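Local coordinates for WbmS, polysaccharide deacetylase involved in O-antigen biosynthesis (PDB 3HFT), which is probably a zinc-dependent polysaccharide deacetylase that removes acetyl groups from a sugar during O-antigen biosynthesis, at residues A[21-26]-A[64-69]; A[174-179]-A[203-208]. All coordinates share one frame; numbering follows the deposited sequence.

Contact 1: A[21-26]-A[64-69]; sequences FARISD and GVCATW. With EDO (1,2-ethanediol), chain H.
Cys66 and Phe21 bury the most surface where the loop 21-26 runs alongside the start of strand 67-71, and Thr68 supplies the direct polar link. That strand lies inside the parallel sheet, between 39-44 and 87-91; the loop precedes strand 39-44 and joins it by backbone bonding of Ala22 with Ile39. The two segments head the same way, 17° apart, and much of the polar contact between them runs through single waters. Cys66 lays its CB against the backbone of Ala22, 3.6 Å from Ala22 C, while its SG turns to the Arg23 side chain, 3.9 Å from Arg23 CG. Phe21 swings its ring beside its own backbone N (chi1 -67°), which brings CD2 to 3.6 Å from CG1 of Val65; Val65 CG2 lies over one face of the ring, and C1 of an ethanediol, probably from the crystallisation liquor, sits at the ring edge. At the other end, Ile24 N gives an almost straight 3.0 Å hydrogen bond to Thr68 OG1. The same hydroxyl donates to a water that in turn donates to Ala22 O. Arg23 bends at chi3 (-63°) back to Asp26, NH2 meeting the syn lone pair of OD1 at 2.7 Å in a salt bridge, while OD2 takes the backbone N-H of Arg23 at 2.8 Å. Asp26 thus holds both the backbone N-H and the guanidinium of Arg23, across a turn closed by Asp26 N to Arg23 O. One direct hydrogen bond therefore couples the segments, helped by waters on Phe21 O, Ala22 O, Cys66 N and Cys66 O and by apolar packing of Phe21 on Val65.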
ATOM      1  N   PHE A  21     -12.143 -15.405 -15.853  1.00 34.05           N
ATOM      2  CA  PHE A  21     -11.943 -15.495 -14.416  1.00 33.47           C
ATOM      3  C   PHE A  21     -10.735 -16.366 -14.104  1.00 36.76           C
ATOM      4  O   PHE A  21     -10.584 -17.476 -14.653  1.00 35.86           O
ATOM      5  CB  PHE A  21     -13.175 -16.059 -13.726  1.00 35.89           C
ATOM      6  CG  PHE A  21     -14.376 -15.151 -13.775  1.00 34.42           C
ATOM      7  CD1 PHE A  21     -14.538 -14.134 -12.850  1.00 34.25           C
ATOM      8  CD2 PHE A  21     -15.355 -15.317 -14.745  1.00 41.35           C
ATOM      9  CE1 PHE A  21     -15.647 -13.309 -12.886  1.00 34.79           C
ATOM     10  CE2 PHE A  21     -16.476 -14.492 -14.780  1.00 36.28           C
ATOM     11  CZ  PHE A  21     -16.628 -13.486 -13.847  1.00 35.33           C
ATOM     12  N   ALA A  22      -9.892 -15.885 -13.204  1.00 31.40           N
ATOM     13  CA  ALA A  22      -8.685 -16.601 -12.865  1.00 31.22           C
ATOM     14  C   ALA A  22      -8.421 -16.573 -11.357  1.00 32.69           C
ATOM     15  O   ALA A  22      -9.110 -15.891 -10.599  1.00 33.58           O
ATOM     16  CB  ALA A  22      -7.513 -15.992 -13.644  1.00 34.29           C
ATOM     17  N   ARG A  23      -7.450 -17.387 -10.944  1.00 33.39           N
ATOM     18  CA  ARG A  23      -6.953 -17.413  -9.586  1.00 31.13           C
ATOM     19  C   ARG A  23      -5.747 -16.483  -9.462  1.00 32.51           C
ATOM     20  O   ARG A  23      -5.016 -16.274 -10.425  1.00 32.15           O
ATOM     21  CB  ARG A  23      -6.512 -18.829  -9.252  1.00 32.60           C
ATOM     22  CG  ARG A  23      -7.637 -19.831  -9.410  1.00 36.10           C
ATOM     23  CD  ARG A  23      -7.097 -21.221  -9.325  1.00 41.84           C
ATOM     24  NE  ARG A  23      -6.177 -21.484 -10.408  1.00 46.76           N
ATOM     25  CZ  ARG A  23      -6.333 -22.397 -11.353  1.00 51.01           C
ATOM     26  NH1 ARG A  23      -7.380 -23.203 -11.381  1.00 55.40           N
ATOM     27  NH2 ARG A  23      -5.400 -22.519 -12.270  1.00 48.30           N
ATOM     28  N   ILE A  24      -5.513 -15.934  -8.278  1.00 33.46           N
ATOM     29  CA  ILE A  24      -4.333 -15.070  -8.107  1.00 31.84           C
ATOM     30  C   ILE A  24      -3.041 -15.795  -8.527  1.00 32.84           C
ATOM     31  O   ILE A  24      -2.198 -15.205  -9.208  1.00 33.04           O
ATOM     32  CB  ILE A  24      -4.243 -14.499  -6.644  1.00 33.37           C
ATOM     33  CG1 ILE A  24      -5.435 -13.563  -6.337  1.00 35.34           C
ATOM     34  CG2 ILE A  24      -2.884 -13.817  -6.374  1.00 34.44           C
ATOM     35  CD1 ILE A  24      -5.381 -12.156  -7.021  1.00 31.61           C
ATOM     36  N   SER A  25      -2.885 -17.083  -8.189  1.00 31.21           N
ATOM     37  CA  SER A  25      -1.651 -17.790  -8.559  1.00 33.28           C
ATOM     38  C   SER A  25      -1.514 -18.067 -10.053  1.00 34.18           C
ATOM     39  O   SER A  25      -0.482 -18.602 -10.491  1.00 35.87           O
ATOM     40  CB  SER A  25      -1.548 -19.108  -7.805  1.00 33.44           C
ATOM     41  OG  SER A  25      -2.731 -19.857  -7.980  1.00 37.03           O
ATOM     42  N   ASP A  26      -2.509 -17.689 -10.851  1.00 34.30           N
ATOM     43  CA  ASP A  26      -2.398 -17.820 -12.306  1.00 33.79           C
ATOM     44  C   ASP A  26      -1.606 -16.647 -12.899  1.00 34.10           C
ATOM     45  O   ASP A  26      -1.202 -16.708 -14.049  1.00 34.58           O
ATOM     46  CB  ASP A  26      -3.778 -17.883 -12.970  1.00 32.14           C
ATOM     47  CG  ASP A  26      -4.556 -19.135 -12.627  1.00 33.05           C
ATOM     48  OD1 ASP A  26      -3.965 -20.220 -12.525  1.00 32.40           O
ATOM     49  OD2 ASP A  26      -5.795 -19.044 -12.504  1.00 31.92           O
ATOM     50  N   GLY A  64     -19.394 -21.775 -11.786  1.00 37.25           N
ATOM     51  CA  GLY A  64     -18.334 -22.582 -12.356  1.00 35.49           C
ATOM     52  C   GLY A  64     -17.066 -21.832 -12.708  1.00 36.62           C
ATOM     53  O   GLY A  64     -16.362 -22.234 -13.625  1.00 34.09           O
ATOM     54  N   VAL A  65     -16.769 -20.758 -11.977  1.00 36.27           N
ATOM     55  CA  VAL A  65     -15.584 -19.915 -12.238  1.00 35.49           C
ATOM     56  C   VAL A  65     -14.494 -20.094 -11.162  1.00 35.32           C
ATOM     57  O   VAL A  65     -14.751 -20.620 -10.063  1.00 34.89           O
ATOM     58  CB  VAL A  65     -15.986 -18.393 -12.300  1.00 34.72           C
ATOM     59  CG1 VAL A  65     -17.114 -18.172 -13.304  1.00 36.56           C
ATOM     60  CG2 VAL A  65     -16.441 -17.851 -10.911  1.00 35.56           C
ATOM     61  N   CYS A  66     -13.285 -19.658 -11.503  1.00 33.66           N
ATOM     62  CA  CYS A  66     -12.151 -19.606 -10.579  1.00 34.38           C
ATOM     63  C   CYS A  66     -12.370 -18.544  -9.514  1.00 34.55           C
ATOM     64  O   CYS A  66     -13.095 -17.574  -9.728  1.00 33.91           O
ATOM     65  CB  CYS A  66     -10.861 -19.225 -11.320  1.00 35.63           C
ATOM     66  SG  CYS A  66     -10.176 -20.524 -12.338  1.00 39.32           S
ATOM     67  N   ALA A  67     -11.713 -18.718  -8.369  1.00 33.14           N
ATOM     68  CA  ALA A  67     -11.757 -17.732  -7.310  1.00 32.63           C
ATOM     69  C   ALA A  67     -10.644 -18.018  -6.301  1.00 35.90           C
ATOM     70  O   ALA A  67     -10.128 -19.133  -6.233  1.00 31.56           O
ATOM     71  CB  ALA A  67     -13.154 -17.691  -6.633  1.00 32.10           C
ATOM     72  N   THR A  68     -10.245 -16.993  -5.559  1.00 33.57           N
ATOM     73  CA  THR A  68      -9.212 -17.131  -4.535  1.00 33.64           C
ATOM     74  C   THR A  68      -9.832 -16.743  -3.192  1.00 33.18           C
ATOM     75  O   THR A  68     -10.551 -15.761  -3.112  1.00 33.80           O
ATOM     76  CB  THR A  68      -8.038 -16.238  -4.845  1.00 33.27           C
ATOM     77  OG1 THR A  68      -7.596 -16.507  -6.183  1.00 34.25           O
ATOM     78  CG2 THR A  68      -6.909 -16.476  -3.849  1.00 35.26           C
ATOM     79  N   TRP A  69      -9.530 -17.509  -2.143  1.00 33.09           N
ATOM     80  CA  TRP A  69     -10.210 -17.373  -0.838  1.00 32.37           C
ATOM     81  C   TRP A  69      -9.163 -17.160   0.214  1.00 33.58           C
ATOM     82  O   TRP A  69      -8.253 -17.993   0.352  1.00 34.16           O
ATOM     83  CB  TRP A  69     -11.005 -18.667  -0.509  1.00 30.54           C
ATOM     84  CG  TRP A  69     -12.023 -19.011  -1.576  1.00 30.91           C
ATOM     85  CD1 TRP A  69     -11.761 -19.553  -2.789  1.00 30.49           C
ATOM     86  CD2 TRP A  69     -13.433 -18.754  -1.552  1.00 29.93           C
ATOM     87  NE1 TRP A  69     -12.910 -19.712  -3.501  1.00 32.57           N
ATOM     88  CE2 TRP A  69     -13.957 -19.219  -2.772  1.00 32.15           C
ATOM     89  CE3 TRP A  69     -14.310 -18.242  -0.595  1.00 30.76           C
ATOM     90  CZ2 TRP A  69     -15.307 -19.117  -3.098  1.00 31.71           C
ATOM     91  CZ3 TRP A  69     -15.662 -18.138  -0.913  1.00 30.26           C
ATOM     92  CH2 TRP A  69     -16.148 -18.597  -2.154  1.00 35.73           C
TER
HETATM   93  C1  EDO H 263     -14.107 -17.782 -16.727  1.00 44.98           C
HETATM   94  O1  EDO H 263     -12.913 -18.553 -16.771  1.00 59.28           O
HETATM   95  C2  EDO H 263     -15.102 -18.054 -17.845  1.00 59.02           C
HETATM   96  O2  EDO H 263     -15.458 -16.783 -18.442  1.00 61.69           O
HETATM   97  O   HOH W   1     -12.724 -19.615 -14.364  1.00 39.65           O
HETATM   98  O   HOH W   2      -9.044 -15.011  -7.963  1.00 27.97           O
HETATM   99  O   HOH W   3     -11.837 -15.209 -10.429  1.00 31.76           O

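Contact 2: A[174-179]-A[203-208]; sequences PYLWED and NVLDFH. With EDO (1,2-ethanediol), chain F.
Segments 174-179 and 203-208 run side by side in parallel at the edge of the central sheet, the two strands of a beta-alpha-beta unit connected through helix 179-185. Their backbones are joined by three hydrogen bonds, Leu176 N to Val204 O, Asp206 N to Trp177 O and Asp179 N to Asp206 O, and a water bridges Pro174 O to Val204 N where the segments diverge. Trp177 and Leu205 lie on one face of the sheet, where Trp177 CB packs 4.0 Å from Leu205 CD2. Farther out the indole reaches Phe207, its CZ3 lying over one face of the phenyl ring toward the rim, with the planes at 42°; Phe248 of helix 245-256 stacks on the indole. Glu178 and Asp206 share the other face and point the same way. Their carboxylates approach to 3.3 Å between Glu178 OE1 and Asp206 OD2, two acceptors that are not hydrogen-bonded. Tyr175 OH donates to Glu178 OE1 at 2.7 Å, and CE2 of its ring lies 3.6 Å from Asp206 CB, met obliquely. His208 touches the zinc ligand Asp46, which places this strand end beside the metal site. In Asp179 a chi1 of 52° sets CG between the backbone N and the carbonyl carbon, helping turn the carboxylate to His208: OD2 accepts the backbone N-H at 2.8 Å, and OD1 accepts the ND1-H on its syn lone pair at 2.7 Å, only 3° out of the imidazole plane.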
ATOM      1  N   PRO A 174      -2.331  -5.392  -7.211  1.00 31.76           N
ATOM      2  CA  PRO A 174      -3.230  -4.378  -6.673  1.00 32.10           C
ATOM      3  C   PRO A 174      -4.681  -4.721  -7.007  1.00 33.77           C
ATOM      4  O   PRO A 174      -4.938  -5.317  -8.049  1.00 33.55           O
ATOM      5  CB  PRO A 174      -2.818  -3.130  -7.436  1.00 32.25           C
ATOM      6  CG  PRO A 174      -2.447  -3.651  -8.784  1.00 33.49           C
ATOM      7  CD  PRO A 174      -1.736  -4.961  -8.481  1.00 34.62           C
ATOM      8  N   TYR A 175      -5.616  -4.315  -6.149  1.00 33.35           N
ATOM      9  CA  TYR A 175      -7.023  -4.579  -6.395  1.00 31.67           C
ATOM     10  C   TYR A 175      -7.819  -3.307  -6.364  1.00 33.83           C
ATOM     11  O   TYR A 175      -7.381  -2.300  -5.796  1.00 32.95           O
ATOM     12  CB  TYR A 175      -7.591  -5.642  -5.465  1.00 31.51           C
ATOM     13  CG  TYR A 175      -7.824  -5.327  -4.009  1.00 34.11           C
ATOM     14  CD1 TYR A 175      -6.780  -5.338  -3.087  1.00 33.65           C
ATOM     15  CD2 TYR A 175      -9.092  -5.146  -3.541  1.00 33.60           C
ATOM     16  CE1 TYR A 175      -7.006  -5.128  -1.743  1.00 31.52           C
ATOM     17  CE2 TYR A 175      -9.341  -4.965  -2.186  1.00 33.63           C
ATOM     18  CZ  TYR A 175      -8.295  -4.958  -1.293  1.00 35.66           C
ATOM     19  OH  TYR A 175      -8.539  -4.822   0.060  1.00 34.67           O
ATOM     20  N   LEU A 176      -8.931  -3.325  -7.100  1.00 31.89           N
ATOM     21  CA  LEU A 176      -9.603  -2.078  -7.455  1.00 31.27           C
ATOM     22  C   LEU A 176     -11.064  -1.886  -6.995  1.00 31.22           C
ATOM     23  O   LEU A 176     -11.650  -0.819  -7.185  1.00 32.78           O
ATOM     24  CB  LEU A 176      -9.502  -1.886  -8.985  1.00 32.64           C
ATOM     25  CG  LEU A 176      -9.964  -2.973  -9.982  1.00 32.76           C
ATOM     26  CD1 LEU A 176     -11.416  -3.451  -9.756  1.00 30.94           C
ATOM     27  CD2 LEU A 176      -9.737  -2.496 -11.441  1.00 33.09           C
ATOM     28  N   TRP A 177     -11.625  -2.905  -6.366  1.00 33.69           N
ATOM     29  CA  TRP A 177     -13.007  -2.872  -5.894  1.00 32.81           C
ATOM     30  C   TRP A 177     -13.168  -3.806  -4.704  1.00 33.55           C
ATOM     31  O   TRP A 177     -12.559  -4.899  -4.660  1.00 32.64           O
ATOM     32  CB  TRP A 177     -13.961  -3.264  -7.028  1.00 33.78           C
ATOM     33  CG  TRP A 177     -15.434  -2.955  -6.736  1.00 32.63           C
ATOM     34  CD1 TRP A 177     -16.152  -1.895  -7.213  1.00 32.87           C
ATOM     35  CD2 TRP A 177     -16.370  -3.778  -6.020  1.00 32.01           C
ATOM     36  NE1 TRP A 177     -17.456  -1.964  -6.776  1.00 33.22           N
ATOM     37  CE2 TRP A 177     -17.616  -3.110  -6.044  1.00 30.58           C
ATOM     38  CE3 TRP A 177     -16.259  -4.965  -5.290  1.00 34.30           C
ATOM     39  CZ2 TRP A 177     -18.765  -3.617  -5.398  1.00 37.02           C
ATOM     40  CZ3 TRP A 177     -17.399  -5.474  -4.659  1.00 35.44           C
ATOM     41  CH2 TRP A 177     -18.624  -4.788  -4.705  1.00 33.64           C
ATOM     42  N   GLU A 178     -13.952  -3.359  -3.716  1.00 32.98           N
ATOM     43  CA  GLU A 178     -14.237  -4.137  -2.504  1.00 32.57           C
ATOM     44  C   GLU A 178     -15.639  -3.738  -2.039  1.00 31.55           C
ATOM     45  O   GLU A 178     -16.040  -2.553  -2.128  1.00 34.07           O
ATOM     46  CB  GLU A 178     -13.175  -3.912  -1.431  1.00 34.73           C
ATOM     47  CG  GLU A 178     -13.419  -4.619  -0.099  1.00 35.07           C
ATOM     48  CD  GLU A 178     -12.301  -4.410   0.893  1.00 37.97           C
ATOM     49  OE1 GLU A 178     -11.121  -4.309   0.457  1.00 39.23           O
ATOM     50  OE2 GLU A 178     -12.600  -4.339   2.112  1.00 38.80           O
ATOM     51  N   ASP A 179     -16.383  -4.720  -1.565  1.00 33.56           N
ATOM     52  CA  ASP A 179     -17.790  -4.494  -1.192  1.00 36.80           C
ATOM     53  C   ASP A 179     -17.991  -3.466  -0.106  1.00 33.85           C
ATOM     54  O   ASP A 179     -18.799  -2.522  -0.287  1.00 36.02           O
ATOM     55  CB  ASP A 179     -18.599  -5.807  -0.951  1.00 37.21           C
ATOM     56  CG  ASP A 179     -17.948  -6.781   0.036  1.00 34.03           C
ATOM     57  OD1 ASP A 179     -17.025  -6.399   0.760  1.00 36.51           O
ATOM     58  OD2 ASP A 179     -18.391  -7.957   0.083  1.00 33.65           O
ATOM     59  N   ASN A 203      -7.903  -6.874 -13.029  1.00 30.10           N
ATOM     60  CA  ASN A 203      -9.150  -6.570 -12.318  1.00 32.89           C
ATOM     61  C   ASN A 203      -9.399  -7.496 -11.131  1.00 33.63           C
ATOM     62  O   ASN A 203      -9.950  -8.602 -11.294  1.00 34.88           O
ATOM     63  CB  ASN A 203     -10.321  -6.705 -13.293  1.00 32.57           C
ATOM     64  CG  ASN A 203     -10.189  -5.792 -14.495  1.00 34.03           C
ATOM     65  OD1 ASN A 203     -10.657  -4.636 -14.455  1.00 34.31           O
ATOM     66  ND2 ASN A 203      -9.639  -6.318 -15.603  1.00 28.73           N
ATOM     67  N   VAL A 204      -8.937  -7.095  -9.953  1.00 31.59           N
ATOM     68  CA  VAL A 204      -9.094  -7.896  -8.751  1.00 31.24           C
ATOM     69  C   VAL A 204     -10.191  -7.243  -7.901  1.00 33.91           C
ATOM     70  O   VAL A 204     -10.167  -6.017  -7.650  1.00 31.76           O
ATOM     71  CB  VAL A 204      -7.764  -8.037  -7.963  1.00 31.77           C
ATOM     72  CG1 VAL A 204      -7.946  -8.998  -6.779  1.00 33.10           C
ATOM     73  CG2 VAL A 204      -6.609  -8.479  -8.872  1.00 28.93           C
ATOM     74  N   LEU A 205     -11.179  -8.052  -7.508  1.00 30.24           N
ATOM     75  CA  LEU A 205     -12.277  -7.573  -6.666  1.00 33.81           C
ATOM     76  C   LEU A 205     -12.259  -8.375  -5.381  1.00 34.53           C
ATOM     77  O   LEU A 205     -11.903  -9.564  -5.392  1.00 36.18           O
ATOM     78  CB  LEU A 205     -13.631  -7.717  -7.375  1.00 32.85           C
ATOM     79  CG  LEU A 205     -13.850  -6.905  -8.655  1.00 35.57           C
ATOM     80  CD1 LEU A 205     -13.389  -7.688  -9.910  1.00 31.40           C
ATOM     81  CD2 LEU A 205     -15.303  -6.528  -8.837  1.00 35.27           C
ATOM     82  N   ASP A 206     -12.626  -7.729  -4.276  1.00 32.57           N
ATOM     83  CA  ASP A 206     -12.655  -8.351  -2.965  1.00 32.16           C
ATOM     84  C   ASP A 206     -14.071  -8.325  -2.379  1.00 33.24           C
ATOM     85  O   ASP A 206     -14.650  -7.245  -2.168  1.00 33.87           O
ATOM     86  CB  ASP A 206     -11.715  -7.604  -2.037  1.00 30.88           C
ATOM     87  CG  ASP A 206     -11.577  -8.241  -0.655  1.00 38.46           C
ATOM     88  OD1 ASP A 206     -12.054  -9.381  -0.444  1.00 36.79           O
ATOM     89  OD2 ASP A 206     -10.910  -7.582   0.194  1.00 38.58           O
ATOM     90  N   PHE A 207     -14.604  -9.516  -2.104  1.00 32.07           N
ATOM     91  CA  PHE A 207     -15.925  -9.675  -1.464  1.00 34.40           C
ATOM     92  C   PHE A 207     -15.793 -10.371  -0.108  1.00 33.54           C
ATOM     93  O   PHE A 207     -14.918 -11.192   0.083  1.00 34.75           O
ATOM     94  CB  PHE A 207     -16.846 -10.534  -2.316  1.00 35.33           C
ATOM     95  CG  PHE A 207     -17.277  -9.902  -3.617  1.00 32.30           C
ATOM     96  CD1 PHE A 207     -16.517 -10.037  -4.760  1.00 32.85           C
ATOM     97  CD2 PHE A 207     -18.486  -9.211  -3.697  1.00 33.12           C
ATOM     98  CE1 PHE A 207     -16.958  -9.473  -5.973  1.00 32.59           C
ATOM     99  CE2 PHE A 207     -18.913  -8.635  -4.886  1.00 35.37           C
ATOM    100  CZ  PHE A 207     -18.137  -8.760  -6.021  1.00 33.47           C
ATOM    101  N   HIS A 208     -16.703 -10.057   0.797  1.00 33.44           N
ATOM    102  CA  HIS A 208     -16.828 -10.747   2.084  1.00 33.56           C
ATOM    103  C   HIS A 208     -18.114 -11.573   2.076  1.00 32.60           C
ATOM    104  O   HIS A 208     -19.170 -11.069   1.709  1.00 33.11           O
ATOM    105  CB  HIS A 208     -16.874  -9.752   3.240  1.00 33.49           C
ATOM    106  CG  HIS A 208     -15.657  -8.892   3.322  1.00 35.22           C
ATOM    107  ND1 HIS A 208     -15.520  -7.731   2.581  1.00 34.61           N
ATOM    108  CD2 HIS A 208     -14.500  -9.052   3.998  1.00 36.19           C
ATOM    109  CE1 HIS A 208     -14.330  -7.205   2.825  1.00 42.10           C
ATOM    110  NE2 HIS A 208     -13.684  -7.992   3.671  1.00 38.07           N
TER
HETATM  111  C1  EDO F 261      -9.392  -6.107   4.418  1.00 45.88           C
HETATM  112  O1  EDO F 261      -9.644  -6.251   5.832  1.00 36.55           O
HETATM  113  C2  EDO F 261     -10.633  -6.596   3.670  1.00 48.48           C
HETATM  114  O2  EDO F 261     -11.141  -7.848   4.225  1.00 40.66           O
HETATM  115  O   HOH W   4      -7.062  -4.885  -9.810  1.00 23.44           O

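Both segments of contact 1 precede those of contact 2 in the sequence, and the two contacts have their centres about 13 Å apart, both reaching the same parallel sheet. Strand 39-44 stands between strands 67-71 and 203-207, so contact 1 reaches the sheet on one side of it and contact 2 forms the edge on the other. The loop 21-26 brings the two together, Ile24 CD1 packing 4.1 Å from Val204 CG1, and helix 245-256 covers side chains of both. Contact 1 thus ties the loop before strand 39-44 to the inner strand 67-71, with the Thr68 side chain about 13 Å from the zinc ion, while contact 2 forms the sheet edge that leads toward the metal site.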